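Local coordinates for protein Rna-directed RNA polymerase (Infectious pancreatic necrosis virus, PDB 3ZED) that probably copies the viral genome as an RNA-directed RNA polymerase, occurring both free and covalently attached to the genomic RNA, at residues L200-L205 / P699-K704. Residues are numbered along the deposited sequence; the frame is centred on the assembly and turned at random.
Sequences LLEQTL and PRSPKK. With K (potassium ion), chain L.
Gln203 places its CG beside the backbone N (chi1 -55°) and bends at chi2, which carries its amide off the helix end to a potassium ion held in the loop 699-704. Glu202, with CG also beside its N, runs extended beyond that carbon and sets its carboxylate against Arg700. The two ends of the Gln203 amide do different work. Gln203 OE1 binds the potassium ion at 2.7 Å, while Gln203 NE2 donates to Ser701 O at 3.3 Å with an N-H...O angle of 160°. Ser701 O lies close to the amide plane, whereas the donor is tilted 24° from the carbonyl plane of Ser701. Because Ser701 O also binds the potassium ion, metal and hydrogen bond together fix the rotation of the amide. The backbone oxygens of Pro702 and Lys704 (2.5 Å from the potassium ion to Lys704 O), Thr698 OG1 and a water complete a shell of six oxygens. The 3.1 Å approach of Gln203 OE1 to Lys704 O is therefore that of two ligands sharing one cation. Beside this site the Glu202 carboxylate packs on aliphatic carbon, its CD 3.5 Å from Arg700 CB. Ser701 OG lies 3.1 Å from Glu202 OE1. The guanidinium group leads away, with Arg700 NE 5.1 Å from Glu202 OE2, and the salt bridges of Glu202 go instead to Arg425 and Lys199, the latter also bonding Ser701 OG. The potassium ion thus ties the end of helix 194-204, in the palm family region, to a C-terminal loop nearly 500 residues later. Leu201 and Glu202 meet helix 412-426, Leu200 and Leu205 pack on helix 476-493, and Gln203 touches Val709 of helix 706-714, which follows the loop.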
loop_
_atom_site.group_PDB
_atom_site.type_symbol
_atom_site.label_atom_id
_atom_site.label_comp_id
_atom_site.label_asym_id
_atom_site.label_seq_id
_atom_site.Cartn_x
_atom_site.Cartn_y
_atom_site.Cartn_z
ATOM N N LEU B 200 -6.835 18.703 -7.618
ATOM C CA LEU B 200 -6.819 17.511 -8.466
ATOM C C LEU B 200 -7.218 16.303 -7.623
ATOM O O LEU B 200 -8.074 15.525 -8.036
ATOM C CB LEU B 200 -5.444 17.283 -9.115
ATOM C CG LEU B 200 -4.945 18.306 -10.139
ATOM C CD1 LEU B 200 -3.465 18.115 -10.399
ATOM C CD2 LEU B 200 -5.721 18.223 -11.459
ATOM N N LEU B 201 -6.645 16.193 -6.404
ATOM C CA LEU B 201 -6.922 15.102 -5.468
ATOM C C LEU B 201 -8.360 15.126 -4.995
ATOM O O LEU B 201 -8.881 14.081 -4.656
ATOM C CB LEU B 201 -5.958 15.118 -4.271
ATOM C CG LEU B 201 -4.506 14.768 -4.588
ATOM C CD1 LEU B 201 -3.580 15.244 -3.496
ATOM C CD2 LEU B 201 -4.342 13.253 -4.886
ATOM N N GLU B 202 -9.030 16.290 -5.014
ATOM C CA GLU B 202 -10.454 16.343 -4.637
ATOM C C GLU B 202 -11.274 15.480 -5.604
ATOM O O GLU B 202 -12.287 14.903 -5.214
ATOM C CB GLU B 202 -10.962 17.779 -4.650
ATOM C CG GLU B 202 -10.594 18.581 -3.411
ATOM C CD GLU B 202 -11.060 20.029 -3.423
ATOM O OE1 GLU B 202 -11.607 20.479 -4.455
ATOM O OE2 GLU B 202 -10.901 20.708 -2.384
ATOM N N GLN B 203 -10.784 15.354 -6.851
ATOM C CA GLN B 203 -11.389 14.577 -7.923
ATOM C C GLN B 203 -10.856 13.127 -7.991
ATOM O O GLN B 203 -11.671 12.203 -8.099
ATOM C CB GLN B 203 -11.178 15.264 -9.294
ATOM C CG GLN B 203 -11.666 16.720 -9.390
ATOM C CD GLN B 203 -13.084 16.906 -8.889
ATOM O OE1 GLN B 203 -13.989 16.100 -9.178
ATOM N NE2 GLN B 203 -13.302 17.970 -8.113
ATOM N N THR B 204 -9.506 12.930 -7.986
ATOM C CA THR B 204 -8.860 11.607 -8.144
ATOM C C THR B 204 -8.805 10.824 -6.834
ATOM O O THR B 204 -8.711 9.596 -6.869
ATOM C CB THR B 204 -7.462 11.767 -8.726
ATOM O OG1 THR B 204 -6.636 12.390 -7.734
ATOM C CG2 THR B 204 -7.456 12.598 -10.014
ATOM N N LEU B 205 -8.837 11.515 -5.693
ATOM C CA LEU B 205 -8.862 10.858 -4.381
ATOM C C LEU B 205 -9.838 11.594 -3.452
ATOM O O LEU B 205 -9.402 12.257 -2.507
ATOM C CB LEU B 205 -7.461 10.722 -3.746
ATOM C CG LEU B 205 -7.361 9.775 -2.542
ATOM C CD1 LEU B 205 -7.209 8.328 -2.966
ATOM C CD2 LEU B 205 -6.215 10.150 -1.682
ATOM N N PRO B 699 -17.208 14.749 -2.533
ATOM C CA PRO B 699 -17.542 15.664 -1.418
ATOM C C PRO B 699 -17.114 17.122 -1.651
ATOM O O PRO B 699 -17.861 18.021 -1.280
ATOM C CB PRO B 699 -16.783 15.065 -0.230
ATOM C CG PRO B 699 -16.534 13.647 -0.601
ATOM C CD PRO B 699 -16.333 13.650 -2.076
ATOM N N ARG B 700 -15.950 17.361 -2.276
ATOM C CA ARG B 700 -15.476 18.714 -2.589
ATOM C C ARG B 700 -15.551 18.949 -4.094
ATOM O O ARG B 700 -15.354 18.003 -4.869
ATOM C CB ARG B 700 -14.056 18.965 -2.068
ATOM C CG ARG B 700 -13.832 18.541 -0.630
ATOM C CD ARG B 700 -13.689 19.703 0.335
ATOM N NE ARG B 700 -13.570 19.198 1.700
ATOM C CZ ARG B 700 -13.462 19.947 2.793
ATOM N NH1 ARG B 700 -13.455 21.278 2.702
ATOM N NH2 ARG B 700 -13.370 19.373 3.986
ATOM N N SER B 701 -15.862 20.210 -4.508
ATOM C CA SER B 701 -16.062 20.635 -5.912
ATOM C C SER B 701 -16.909 19.560 -6.652
ATOM O O SER B 701 -16.406 18.936 -7.594
ATOM C CB SER B 701 -14.726 20.887 -6.611
ATOM O OG SER B 701 -13.941 21.838 -5.911
ATOM N N PRO B 702 -18.147 19.266 -6.152
ATOM C CA PRO B 702 -18.943 18.180 -6.742
ATOM C C PRO B 702 -19.290 18.342 -8.219
ATOM O O PRO B 702 -19.284 17.348 -8.952
ATOM C CB PRO B 702 -20.232 18.178 -5.909
ATOM C CG PRO B 702 -19.932 18.944 -4.679
ATOM C CD PRO B 702 -18.869 19.915 -5.030
ATOM N N LYS B 703 -19.615 19.566 -8.650
ATOM C CA LYS B 703 -20.042 19.841 -10.019
ATOM C C LYS B 703 -18.874 19.886 -10.997
ATOM O O LYS B 703 -19.095 19.774 -12.203
ATOM C CB LYS B 703 -20.838 21.156 -10.082
ATOM N N LYS B 704 -17.642 20.029 -10.497
ATOM C CA LYS B 704 -16.453 20.098 -11.351
ATOM C C LYS B 704 -15.921 18.722 -11.722
ATOM O O LYS B 704 -15.869 17.828 -10.884
ATOM C CB LYS B 704 -15.338 20.908 -10.674
ATOM C CG LYS B 704 -15.692 22.384 -10.455
ATOM C CD LYS B 704 -14.453 23.271 -10.332
ATOM C CE LYS B 704 -14.021 23.900 -11.645
ATOM N NZ LYS B 704 -15.004 24.896 -12.157
HETATM K K K L . -16.700 16.456 -8.916
HETATM O O HOH W 1 -18.217 14.165 -9.058
#